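Local coordinates for heme-binding protein A (Haemophilus parasuis 29755, PDB 3TPA) that probably binds glutathione as an extracellular solute-binding protein of family 5, although it carries the name of a heme-binding protein, at residues E168-L173 with E180-Q185; D303-G308 with P363-P368; G309-T314 with H483-V488. The protein carries 1 engineered substitution. One frame throughout, in Å; residues are numbered along the deposited sequence.

Interactions 2 and 3 form one neighbourhood, their centres about 9 Å apart, whereas interaction 1 lies on the opposite side of the chain's centre, its centre about 43 Å from that of interaction 2 and about 40 Å from that of interaction 3. Nearest atoms of interaction 1 and of either other contact are about 24 Å apart, so they are linked only through the rest of the fold. Helix 298-306 runs on into strand 310-312, so 303-308 continues directly into 309-314. The pair also touches in space, G308 O lying 3.2 Å from Y487 OH and P363 O 3.5 Å from S484 CB.

Interaction 1: residues E168-L173 with E180-Q185; sequences EYADQL and ETLDQQ
Y169 and Q185 make the single hydrogen bond across this contact: the phenol OH of Y169 donates to the backbone O of Q185 over 2.7 Å. The hydroxyl lies in the carbonyl plane with a C=O...donor angle of 146°, and the acceptor in turn sits at the ring edge, near the plane of the phenol. Q185 is the first residue after helix 181-184 to leave helical backbone angles, so the bond ties the chain just beyond that helix to helix 167-175. With CG anti to the backbone N (chi1 -174°), the Y169 side chain extends towards helix 181-184.

Van der Waals contacts account for the rest. L182 and Y169 run alongside each other head to tail, which brings L182 CD1 to 3.6 Å from Y169 CD2. The same methyl meets A170 CB at 3.8 Å, while the other methyl, CD2, touches that alanine less closely. L173 divides its branches between two partners: CD2 packs crosswise against T181 CB at 3.7 Å, and CD1 reaches the backbone N of L182 at 3.5 Å. L173 CD1 also stands 3.6 Å above the centre of the Y169 ring, so one methyl both covers the phenol and meets the facing helix. T181 CG2 approaches the hydroxyl end of Y169.

Four of the six touching residues are buried. Helix 94-105 closes on the same junction, F99 touching both A170 and L182, and R103 touching L182 while forming a salt bridge with D183. The F86 ring meets that of Y169 with planes at about 45°, and Y111, in a loop, hydrogen-bonds the backbone O of A170 and touches L182.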
ATOM      1  N   GLU A 168       8.502  27.820   6.964  1.00 18.11           N
ATOM      2  CA  GLU A 168       9.525  28.869   7.004  1.00 21.20           C
ATOM      3  C   GLU A 168      10.438  28.748   5.777  1.00 25.83           C
ATOM      4  O   GLU A 168      10.710  29.726   5.068  1.00 26.40           O
ATOM      5  CB  GLU A 168      10.329  28.808   8.310  1.00 23.48           C
ATOM      6  CG  GLU A 168      11.395  29.888   8.424  1.00 27.67           C
ATOM      7  CD  GLU A 168      11.912  30.069   9.840  1.00 38.04           C
ATOM      8  OE1 GLU A 168      11.845  29.115  10.651  1.00 31.08           O
ATOM      9  OE2 GLU A 168      12.391  31.181  10.145  1.00 42.12           O
ATOM     10  N   TYR A 169      10.893  27.528   5.520  1.00 19.82           N
ATOM     11  CA  TYR A 169      11.693  27.217   4.343  1.00 17.54           C
ATOM     12  C   TYR A 169      10.909  27.529   3.074  1.00 23.83           C
ATOM     13  O   TYR A 169      11.420  28.171   2.162  1.00 22.61           O
ATOM     14  CB  TYR A 169      12.031  25.732   4.401  1.00 25.83           C
ATOM     15  CG  TYR A 169      12.977  25.160   3.360  1.00 23.47           C
ATOM     16  CD1 TYR A 169      14.107  25.852   2.929  1.00 21.38           C
ATOM     17  CD2 TYR A 169      12.749  23.883   2.847  1.00 21.02           C
ATOM     18  CE1 TYR A 169      14.988  25.276   1.978  1.00 23.88           C
ATOM     19  CE2 TYR A 169      13.610  23.306   1.926  1.00 23.96           C
ATOM     20  CZ  TYR A 169      14.722  24.004   1.490  1.00 25.66           C
ATOM     21  OH  TYR A 169      15.558  23.403   0.567  1.00 25.37           O
ATOM     22  N   ALA A 170       9.658  27.078   3.018  1.00 23.31           N
ATOM     23  CA  ALA A 170       8.812  27.339   1.849  1.00 24.33           C
ATOM     24  C   ALA A 170       8.589  28.851   1.635  1.00 27.45           C
ATOM     25  O   ALA A 170       8.644  29.347   0.506  1.00 29.77           O
ATOM     26  CB  ALA A 170       7.486  26.617   1.982  1.00 20.67           C
ATOM     27  N   ASP A 171       8.342  29.581   2.717  1.00 24.80           N
ATOM     28  CA  ASP A 171       8.201  31.029   2.606  1.00 25.87           C
ATOM     29  C   ASP A 171       9.471  31.637   2.027  1.00 30.01           C
ATOM     30  O   ASP A 171       9.410  32.451   1.102  1.00 29.39           O
ATOM     31  CB  ASP A 171       7.869  31.677   3.960  1.00 20.86           C
ATOM     32  CG  ASP A 171       6.443  31.407   4.409  1.00 21.90           C
ATOM     33  OD1 ASP A 171       5.637  30.975   3.572  1.00 23.96           O
ATOM     34  OD2 ASP A 171       6.128  31.634   5.595  1.00 26.02           O
ATOM     35  N   GLN A 172      10.622  31.236   2.570  1.00 25.62           N
ATOM     36  CA  GLN A 172      11.899  31.788   2.120  1.00 26.86           C
ATOM     37  C   GLN A 172      12.119  31.550   0.638  1.00 31.89           C
ATOM     38  O   GLN A 172      12.514  32.461  -0.089  1.00 32.14           O
ATOM     39  CB  GLN A 172      13.087  31.200   2.896  1.00 28.41           C
ATOM     40  CG  GLN A 172      14.421  31.773   2.445  1.00 30.56           C
ATOM     41  CD  GLN A 172      15.624  31.060   3.042  1.00 35.10           C
ATOM     42  OE1 GLN A 172      15.888  31.155   4.239  1.00 34.71           O
ATOM     43  NE2 GLN A 172      16.366  30.345   2.201  1.00 29.29           N
ATOM     44  N   LEU A 173      11.869  30.320   0.196  1.00 29.25           N
ATOM     45  CA  LEU A 173      12.127  29.937  -1.193  1.00 30.46           C
ATOM     46  C   LEU A 173      11.225  30.684  -2.159  1.00 33.78           C
ATOM     47  O   LEU A 173      11.647  31.051  -3.248  1.00 33.06           O
ATOM     48  CB  LEU A 173      11.968  28.431  -1.396  1.00 24.97           C
ATOM     49  CG  LEU A 173      13.005  27.589  -0.657  1.00 25.31           C
ATOM     50  CD1 LEU A 173      12.589  26.123  -0.637  1.00 22.48           C
ATOM     51  CD2 LEU A 173      14.388  27.769  -1.295  1.00 26.01           C
ATOM     52  N   GLU A 180      10.606  25.665  -6.199  1.00 24.94           N
ATOM     53  CA  GLU A 180      10.888  24.294  -6.612  1.00 27.63           C
ATOM     54  C   GLU A 180      11.865  23.623  -5.662  1.00 23.42           C
ATOM     55  O   GLU A 180      11.839  22.417  -5.471  1.00 28.80           O
ATOM     56  CB  GLU A 180      11.435  24.246  -8.042  1.00 31.10           C
ATOM     57  CG  GLU A 180      10.351  24.215  -9.107  1.00 42.53           C
ATOM     58  CD  GLU A 180       9.617  25.538  -9.229  1.00 55.59           C
ATOM     59  OE1 GLU A 180      10.241  26.598  -8.974  1.00 50.47           O
ATOM     60  OE2 GLU A 180       8.417  25.515  -9.587  1.00 57.77           O
ATOM     61  N   THR A 181      12.723  24.421  -5.054  1.00 24.17           N
ATOM     62  CA  THR A 181      13.753  23.882  -4.187  1.00 26.98           C
ATOM     63  C   THR A 181      13.137  23.103  -3.023  1.00 27.72           C
ATOM     64  O   THR A 181      13.780  22.224  -2.448  1.00 21.26           O
ATOM     65  CB  THR A 181      14.678  24.979  -3.672  1.00 30.68           C
ATOM     66  OG1 THR A 181      15.337  25.594  -4.785  1.00 39.20           O
ATOM     67  CG2 THR A 181      15.727  24.409  -2.747  1.00 37.26           C
ATOM     68  N   LEU A 182      11.893  23.432  -2.683  1.00 22.51           N
ATOM     69  CA  LEU A 182      11.204  22.775  -1.577  1.00 16.42           C
ATOM     70  C   LEU A 182      11.093  21.295  -1.880  1.00 25.16           C
ATOM     71  O   LEU A 182      11.219  20.454  -0.991  1.00 22.85           O
ATOM     72  CB  LEU A 182       9.800  23.364  -1.369  1.00 18.59           C
ATOM     73  CG  LEU A 182       9.042  22.935  -0.102  1.00 23.79           C
ATOM     74  CD1 LEU A 182       9.617  23.566   1.162  1.00 20.45           C
ATOM     75  CD2 LEU A 182       7.577  23.271  -0.226  1.00 20.17           C
ATOM     76  N   ASP A 183      10.871  20.980  -3.149  1.00 22.88           N
ATOM     77  CA  ASP A 183      10.671  19.596  -3.552  1.00 26.17           C
ATOM     78  C   ASP A 183      11.981  18.877  -3.892  1.00 27.37           C
ATOM     79  O   ASP A 183      12.067  17.661  -3.790  1.00 29.76           O
ATOM     80  CB  ASP A 183       9.705  19.532  -4.735  1.00 24.27           C
ATOM     81  CG  ASP A 183       8.337  20.048  -4.387  1.00 27.99           C
ATOM     82  OD1 ASP A 183       7.797  19.616  -3.348  1.00 24.94           O
ATOM     83  OD2 ASP A 183       7.810  20.897  -5.138  1.00 30.17           O
ATOM     84  N   GLN A 184      13.002  19.635  -4.275  1.00 32.50           N
ATOM     85  CA  GLN A 184      14.245  19.046  -4.770  1.00 28.62           C
ATOM     86  C   GLN A 184      15.322  18.925  -3.715  1.00 27.03           C
ATOM     87  O   GLN A 184      16.193  18.069  -3.820  1.00 26.62           O
ATOM     88  CB  GLN A 184      14.785  19.853  -5.954  1.00 30.76           C
ATOM     89  CG  GLN A 184      13.861  19.841  -7.159  1.00 32.85           C
ATOM     90  CD  GLN A 184      14.229  20.904  -8.165  1.00 38.96           C
ATOM     91  OE1 GLN A 184      15.236  21.591  -8.013  1.00 45.92           O
ATOM     92  NE2 GLN A 184      13.413  21.050  -9.197  1.00 32.00           N
ATOM     93  N   GLN A 185      15.270  19.790  -2.706  1.00 23.45           N
ATOM     94  CA  GLN A 185      16.254  19.773  -1.627  1.00 24.14           C
ATOM     95  C   GLN A 185      15.500  19.677  -0.313  1.00 23.08           C
ATOM     96  O   GLN A 185      15.275  20.683   0.364  1.00 20.17           O
ATOM     97  CB  GLN A 185      17.111  21.041  -1.657  1.00 23.69           C
ATOM     98  CG  GLN A 185      17.571  21.419  -3.046  1.00 33.27           C
ATOM     99  CD  GLN A 185      18.697  20.544  -3.537  1.00 44.36           C
ATOM    100  OE1 GLN A 185      19.409  19.926  -2.742  1.00 46.74           O
ATOM    101  NE2 GLN A 185      18.869  20.483  -4.856  1.00 50.00           N
TER

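Interaction 2: residues D303-G308 with P363-P368; sequences DAVYQG and PSNPNP
V305 and Y306, in the last turn of helix 298-306, meet P366 and its neighbours in the loop before helix 368-381. V305 points one methyl, CG1, at this loop; that branch, anti to the backbone N (chi1 172°), lies 3.3 Å from N365 OD1 and 3.7 Å from N367 CB, and its contact with P366 CG is longer, at 3.9 Å. Y306 uses both its ring and its hydroxyl. P366 CD sits over one ring face, 3.5 Å from Y306 CE1. The hydroxyl OH of Y306 donates to S364 O over 2.6 Å, in the carbonyl plane and at a C=O...donor angle of 148°.

The proline is presented by a folded loop: N365 OD1 accepts from N367 N in an Asx turn, and N367 OD1 then caps the following helix at R370 N. Water 1 accepts from N367 ND2 and weakly reaches A304 O.

Chemically, a short phenol-to-carbonyl bond fixes the far end of the Y306 ring, while proline carbons rest on its face; the carbonyl of the buried S364 receives the phenol in a contact that mixes proline and valine carbons with amide groups.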
ATOM      1  N   ASP A 303       1.775 -21.963  -6.512  1.00 20.02           N
ATOM      2  CA  ASP A 303       3.002 -22.729  -6.773  1.00 19.58           C
ATOM      3  C   ASP A 303       3.612 -22.420  -8.130  1.00 24.88           C
ATOM      4  O   ASP A 303       4.803 -22.125  -8.219  1.00 24.46           O
ATOM      5  CB  ASP A 303       2.743 -24.227  -6.629  1.00 20.04           C
ATOM      6  CG  ASP A 303       2.739 -24.676  -5.175  1.00 28.53           C
ATOM      7  OD1 ASP A 303       3.151 -23.874  -4.311  1.00 31.05           O
ATOM      8  OD2 ASP A 303       2.345 -25.823  -4.893  1.00 24.05           O
ATOM      9  N   ALA A 304       2.799 -22.490  -9.185  1.00 19.12           N
ATOM     10  CA  ALA A 304       3.278 -22.205 -10.540  1.00 21.29           C
ATOM     11  C   ALA A 304       3.613 -20.737 -10.797  1.00 25.55           C
ATOM     12  O   ALA A 304       4.614 -20.422 -11.441  1.00 27.01           O
ATOM     13  CB  ALA A 304       2.261 -22.671 -11.559  1.00 22.11           C
ATOM     14  N   VAL A 305       2.765 -19.840 -10.312  1.00 20.16           N
ATOM     15  CA  VAL A 305       2.886 -18.426 -10.651  1.00 20.00           C
ATOM     16  C   VAL A 305       3.899 -17.635  -9.804  1.00 21.83           C
ATOM     17  O   VAL A 305       4.672 -16.853 -10.341  1.00 15.84           O
ATOM     18  CB  VAL A 305       1.521 -17.742 -10.586  1.00 20.36           C
ATOM     19  CG1 VAL A 305       1.661 -16.222 -10.736  1.00 25.71           C
ATOM     20  CG2 VAL A 305       0.602 -18.327 -11.650  1.00 18.45           C
ATOM     21  N   TYR A 306       3.889 -17.834  -8.486  1.00 20.94           N
ATOM     22  CA  TYR A 306       4.689 -16.978  -7.599  1.00 19.37           C
ATOM     23  C   TYR A 306       6.069 -17.532  -7.263  1.00 24.89           C
ATOM     24  O   TYR A 306       6.863 -16.871  -6.601  1.00 25.72           O
ATOM     25  CB  TYR A 306       3.925 -16.645  -6.313  1.00 18.61           C
ATOM     26  CG  TYR A 306       2.670 -15.828  -6.556  1.00 18.80           C
ATOM     27  CD1 TYR A 306       2.638 -14.460  -6.318  1.00 15.82           C
ATOM     28  CD2 TYR A 306       1.510 -16.440  -7.011  1.00 17.41           C
ATOM     29  CE1 TYR A 306       1.471 -13.719  -6.549  1.00 18.38           C
ATOM     30  CE2 TYR A 306       0.366 -15.726  -7.244  1.00 10.95           C
ATOM     31  CZ  TYR A 306       0.339 -14.369  -7.011  1.00 14.82           C
ATOM     32  OH  TYR A 306      -0.835 -13.677  -7.252  1.00 16.53           O
ATOM     33  N   GLN A 307       6.334 -18.749  -7.716  1.00 26.93           N
ATOM     34  CA  GLN A 307       7.632 -19.382  -7.512  0.53 26.85           C
ATOM     35  C   GLN A 307       8.156 -19.183  -6.090  1.00 27.43           C
ATOM     36  O   GLN A 307       9.340 -18.847  -5.890  1.00 26.64           O
ATOM     37  CB  GLN A 307       8.634 -18.840  -8.528  0.53 28.89           C
ATOM     38  CG  GLN A 307       8.206 -19.075  -9.967  0.53 34.30           C
ATOM     39  CD  GLN A 307       9.237 -18.595 -10.964  0.53 34.29           C
ATOM     40  OE1 GLN A 307      10.171 -19.320 -11.302  0.53 35.03           O
ATOM     41  NE2 GLN A 307       9.073 -17.368 -11.440  0.53 31.18           N
ATOM     42  N   GLY A 308       7.270 -19.382  -5.116  1.00 21.74           N
ATOM     43  CA  GLY A 308       7.589 -19.272  -3.704  1.00 20.97           C
ATOM     44  C   GLY A 308       7.248 -17.923  -3.091  1.00 24.06           C
ATOM     45  O   GLY A 308       7.100 -17.804  -1.873  1.00 24.05           O
ATOM     46  N   PRO A 363       3.002  -6.635  -8.998  1.00 20.13           N
ATOM     47  CA  PRO A 363       3.530  -7.456  -7.902  1.00 18.80           C
ATOM     48  C   PRO A 363       2.477  -8.402  -7.339  1.00 14.69           C
ATOM     49  O   PRO A 363       2.807  -9.532  -7.008  1.00 19.92           O
ATOM     50  CB  PRO A 363       3.939  -6.414  -6.857  1.00 24.77           C
ATOM     51  CG  PRO A 363       4.346  -5.221  -7.692  1.00 29.46           C
ATOM     52  CD  PRO A 363       3.394  -5.218  -8.863  1.00 29.51           C
ATOM     53  N   SER A 364       1.227  -7.953  -7.253  1.00 15.24           N
ATOM     54  CA  SER A 364       0.145  -8.813  -6.756  1.00 20.14           C
ATOM     55  C   SER A 364       0.017 -10.098  -7.567  1.00 21.44           C
ATOM     56  O   SER A 364      -0.397 -11.130  -7.037  1.00 22.07           O
ATOM     57  CB  SER A 364      -1.200  -8.068  -6.692  1.00 18.25           C
ATOM     58  OG  SER A 364      -1.588  -7.525  -7.943  1.00 17.34           O
ATOM     59  N   ASN A 365       0.344 -10.028  -8.857  1.00 13.91           N
ATOM     60  CA  ASN A 365       0.344 -11.233  -9.709  1.00 17.43           C
ATOM     61  C   ASN A 365       1.362 -11.147 -10.850  1.00 15.42           C
ATOM     62  O   ASN A 365       1.107 -10.497 -11.864  1.00 17.93           O
ATOM     63  CB  ASN A 365      -1.073 -11.532 -10.254  1.00 16.35           C
ATOM     64  CG  ASN A 365      -1.172 -12.909 -10.892  1.00 24.34           C
ATOM     65  OD1 ASN A 365      -0.158 -13.476 -11.298  1.00 22.89           O
ATOM     66  ND2 ASN A 365      -2.392 -13.459 -10.980  1.00 13.36           N
ATOM     67  N   PRO A 366       2.518 -11.816 -10.687  1.00 18.52           N
ATOM     68  CA  PRO A 366       3.620 -11.766 -11.660  1.00 25.11           C
ATOM     69  C   PRO A 366       3.390 -12.578 -12.937  1.00 22.16           C
ATOM     70  O   PRO A 366       4.233 -12.535 -13.839  1.00 21.65           O
ATOM     71  CB  PRO A 366       4.793 -12.372 -10.884  1.00 27.42           C
ATOM     72  CG  PRO A 366       4.151 -13.318  -9.943  1.00 27.94           C
ATOM     73  CD  PRO A 366       2.860 -12.652  -9.522  1.00 19.16           C
ATOM     74  N   ASN A 367       2.278 -13.299 -13.019  1.00 15.48           N
ATOM     75  CA  ASN A 367       1.982 -14.079 -14.219  1.00 12.83           C
ATOM     76  C   ASN A 367       0.492 -14.360 -14.387  1.00 16.43           C
ATOM     77  O   ASN A 367       0.063 -15.489 -14.225  1.00 17.10           O
ATOM     78  CB  ASN A 367       2.753 -15.400 -14.200  1.00 15.98           C
ATOM     79  CG  ASN A 367       2.849 -16.034 -15.563  1.00 25.49           C
ATOM     80  OD1 ASN A 367       2.114 -15.680 -16.476  1.00 18.80           O
ATOM     81  ND2 ASN A 367       3.773 -16.972 -15.711  1.00 27.62           N
ATOM     82  N   PRO A 368      -0.295 -13.322 -14.733  1.00 19.59           N
ATOM     83  CA  PRO A 368      -1.735 -13.479 -14.963  1.00 21.24           C
ATOM     84  C   PRO A 368      -2.007 -14.487 -16.078  1.00 22.68           C
ATOM     85  O   PRO A 368      -2.991 -15.220 -15.993  1.00 18.20           O
ATOM     86  CB  PRO A 368      -2.176 -12.076 -15.405  1.00 22.25           C
ATOM     87  CG  PRO A 368      -1.117 -11.154 -14.922  1.00 15.30           C
ATOM     88  CD  PRO A 368       0.151 -11.930 -14.932  1.00 16.96           C
TER
HETATM   89  O   HOH W   1       5.554 -17.989 -13.571  1.00 44.43           O

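Interaction 3: residues G309-T314 with H483-V488; sequences GGTVAT and HSINYV
H483 and T314 are joined through water 2, which lies in the plane of the imidazole only 2.6 Å from H483 NE2 and accepts a hydrogen bond from T314 N. The backbones of the two segments pair directly. T311 N donates to H483 O over 2.9 Å, with an N-H...O angle of 167°, and H483 N returns a bond to T311 O, also 2.9 Å, making T311 and H483 an antiparallel hydrogen-bonded pair. G310 CA adds a weak CA-H...O contact to H483 O at 3.3 Å. G310 and S484 follow as the non-hydrogen-bonded pair, their CA atoms 4.2 Å apart. Past it, I485 N donates to G309 O at 3.1 Å.

These bonds make 310-312 the edge strand beside strand 478-491 in a six-stranded mixed sheet of this family 5 solute-binding protein; the next strand inward is 261-276. The short segment axes run at 146°, a twisted antiparallel pairing.

Among the side chains, H483 CG, anti to its own carbonyl carbon (chi1 -49°), carries the imidazole under A313, whose CB makes a CH-pi contact over one face, 3.7 Å from the H483 ring centroid. T311 OG1 lies in the ring plane at the edge of the imidazole and hydrogen-bonds E267, whereas ND1 of the ring is held by the backbone O of N270. T311 CG2 meets I485 CD1 at 3.6 Å, and Y487 brings its ring edge and OH up to G309 CA.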
ATOM      1  N   GLY A 309       7.128 -16.897  -3.930  1.00 20.86           N
ATOM      2  CA  GLY A 309       6.898 -15.543  -3.445  1.00 17.35           C
ATOM      3  C   GLY A 309       5.438 -15.177  -3.315  1.00 16.45           C
ATOM      4  O   GLY A 309       5.017 -14.093  -3.722  1.00 20.47           O
ATOM      5  N   GLY A 310       4.653 -16.069  -2.726  1.00 20.47           N
ATOM      6  CA  GLY A 310       3.226 -15.823  -2.585  1.00 16.53           C
ATOM      7  C   GLY A 310       2.604 -16.818  -1.646  1.00 20.28           C
ATOM      8  O   GLY A 310       3.180 -17.864  -1.386  1.00 19.07           O
ATOM      9  N   THR A 311       1.428 -16.487  -1.118  1.00 19.13           N
ATOM     10  CA  THR A 311       0.705 -17.413  -0.269  1.00 21.61           C
ATOM     11  C   THR A 311      -0.743 -17.490  -0.677  1.00 21.26           C
ATOM     12  O   THR A 311      -1.321 -16.505  -1.130  1.00 19.60           O
ATOM     13  CB  THR A 311       0.739 -16.982   1.196  1.00 28.68           C
ATOM     14  OG1 THR A 311      -0.009 -15.777   1.337  1.00 31.50           O
ATOM     15  CG2 THR A 311       2.160 -16.728   1.641  1.00 31.62           C
ATOM     16  N   VAL A 312      -1.330 -18.668  -0.496  1.00 18.84           N
ATOM     17  CA  VAL A 312      -2.737 -18.887  -0.803  1.00 19.42           C
ATOM     18  C   VAL A 312      -3.617 -18.008   0.090  1.00 14.55           C
ATOM     19  O   VAL A 312      -3.449 -17.997   1.303  1.00 20.89           O
ATOM     20  CB  VAL A 312      -3.111 -20.379  -0.613  1.00 17.95           C
ATOM     21  CG1 VAL A 312      -4.617 -20.569  -0.630  1.00 15.70           C
ATOM     22  CG2 VAL A 312      -2.470 -21.222  -1.694  1.00 21.55           C
ATOM     23  N   ALA A 313      -4.538 -17.258  -0.513  1.00 17.57           N
ATOM     24  CA  ALA A 313      -5.466 -16.402   0.256  1.00 14.21           C
ATOM     25  C   ALA A 313      -6.698 -17.181   0.720  1.00 20.24           C
ATOM     26  O   ALA A 313      -7.303 -17.927  -0.056  1.00 15.07           O
ATOM     27  CB  ALA A 313      -5.899 -15.204  -0.569  1.00 10.51           C
ATOM     28  N   THR A 314      -7.072 -17.004   1.986  1.00 17.16           N
ATOM     29  CA  THR A 314      -8.333 -17.559   2.487  1.00 15.90           C
ATOM     30  C   THR A 314      -9.357 -16.458   2.689  1.00 16.34           C
ATOM     31  O   THR A 314     -10.560 -16.673   2.501  1.00 20.43           O
ATOM     32  CB  THR A 314      -8.134 -18.304   3.805  1.00 18.21           C
ATOM     33  OG1 THR A 314      -7.581 -17.414   4.778  1.00 14.17           O
ATOM     34  CG2 THR A 314      -7.165 -19.476   3.602  1.00 18.60           C
ATOM     35  N   HIS A 483      -1.986 -13.778  -1.859  1.00  8.00           N
ATOM     36  CA  HIS A 483      -1.326 -12.551  -1.473  1.00 13.04           C
ATOM     37  C   HIS A 483       0.132 -12.695  -1.905  1.00 16.86           C
ATOM     38  O   HIS A 483       0.696 -13.786  -1.847  1.00 16.35           O
ATOM     39  CB  HIS A 483      -1.363 -12.362   0.044  1.00 11.45           C
ATOM     40  CG  HIS A 483      -2.721 -12.562   0.650  1.00  9.43           C
ATOM     41  ND1 HIS A 483      -3.764 -11.701   0.419  1.00 13.54           N
ATOM     42  CD2 HIS A 483      -3.188 -13.520   1.477  1.00 11.81           C
ATOM     43  CE1 HIS A 483      -4.830 -12.114   1.091  1.00 19.44           C
ATOM     44  NE2 HIS A 483      -4.506 -13.211   1.744  1.00 16.54           N
ATOM     45  N   SER A 484       0.753 -11.612  -2.352  1.00 13.66           N
ATOM     46  CA  SER A 484       2.167 -11.731  -2.715  1.00 15.10           C
ATOM     47  C   SER A 484       2.982 -11.682  -1.430  1.00 19.27           C
ATOM     48  O   SER A 484       2.478 -11.262  -0.380  1.00 17.81           O
ATOM     49  CB  SER A 484       2.586 -10.607  -3.659  1.00 18.91           C
ATOM     50  OG  SER A 484       2.750  -9.394  -2.935  1.00 22.11           O
ATOM     51  N   ILE A 485       4.227 -12.140  -1.504  1.00 18.50           N
ATOM     52  CA  ILE A 485       5.152 -11.991  -0.389  1.00 18.85           C
ATOM     53  C   ILE A 485       6.191 -10.923  -0.699  1.00 23.37           C
ATOM     54  O   ILE A 485       6.764 -10.912  -1.782  1.00 25.08           O
ATOM     55  CB  ILE A 485       5.884 -13.297  -0.079  1.00 19.57           C
ATOM     56  CG1 ILE A 485       4.920 -14.310   0.529  1.00 18.62           C
ATOM     57  CG2 ILE A 485       7.041 -13.028   0.886  1.00 16.93           C
ATOM     58  CD1 ILE A 485       5.512 -15.685   0.747  1.00 23.60           C
ATOM     59  N   ASN A 486       6.434 -10.020   0.246  1.00 17.29           N
ATOM     60  CA  ASN A 486       7.487  -9.029   0.063  1.00 16.67           C
ATOM     61  C   ASN A 486       8.771  -9.512   0.703  1.00 19.90           C
ATOM     62  O   ASN A 486       8.753 -10.095   1.790  1.00 18.62           O
ATOM     63  CB  ASN A 486       7.093  -7.682   0.672  1.00 16.38           C
ATOM     64  CG  ASN A 486       6.024  -6.959  -0.141  1.00 27.41           C
ATOM     65  OD1 ASN A 486       6.077  -6.922  -1.374  1.00 29.93           O
ATOM     66  ND2 ASN A 486       5.059  -6.370   0.550  1.00 19.91           N
ATOM     67  N   TYR A 487       9.885  -9.249   0.037  1.00 12.01           N
ATOM     68  CA  TYR A 487      11.186  -9.634   0.561  1.00 16.49           C
ATOM     69  C   TYR A 487      12.071  -8.436   0.801  1.00 16.43           C
ATOM     70  O   TYR A 487      12.130  -7.526  -0.015  1.00 21.89           O
ATOM     71  CB  TYR A 487      11.895 -10.567  -0.420  1.00 16.74           C
ATOM     72  CG  TYR A 487      11.201 -11.883  -0.622  1.00 15.25           C
ATOM     73  CD1 TYR A 487      11.225 -12.852   0.365  1.00 20.36           C
ATOM     74  CD2 TYR A 487      10.514 -12.152  -1.795  1.00 15.09           C
ATOM     75  CE1 TYR A 487      10.584 -14.066   0.194  1.00 20.62           C
ATOM     76  CE2 TYR A 487       9.863 -13.379  -1.982  1.00 20.27           C
ATOM     77  CZ  TYR A 487       9.917 -14.329  -0.985  1.00 23.35           C
ATOM     78  OH  TYR A 487       9.283 -15.542  -1.137  1.00 29.97           O
ATOM     79  N   VAL A 488      12.767  -8.443   1.926  1.00 18.24           N
ATOM     80  CA  VAL A 488      13.869  -7.509   2.144  1.00 17.13           C
ATOM     81  C   VAL A 488      15.147  -8.308   2.433  1.00 23.03           C
ATOM     82  O   VAL A 488      15.359  -8.797   3.549  1.00 19.72           O
ATOM     83  CB  VAL A 488      13.596  -6.519   3.284  1.00 16.76           C
ATOM     84  CG1 VAL A 488      14.829  -5.680   3.563  1.00 19.12           C
ATOM     85  CG2 VAL A 488      12.417  -5.603   2.955  1.00 17.08           C
TER
HETATM   86  O   HOH W   2      -5.890 -14.702   3.355  1.00 16.16           O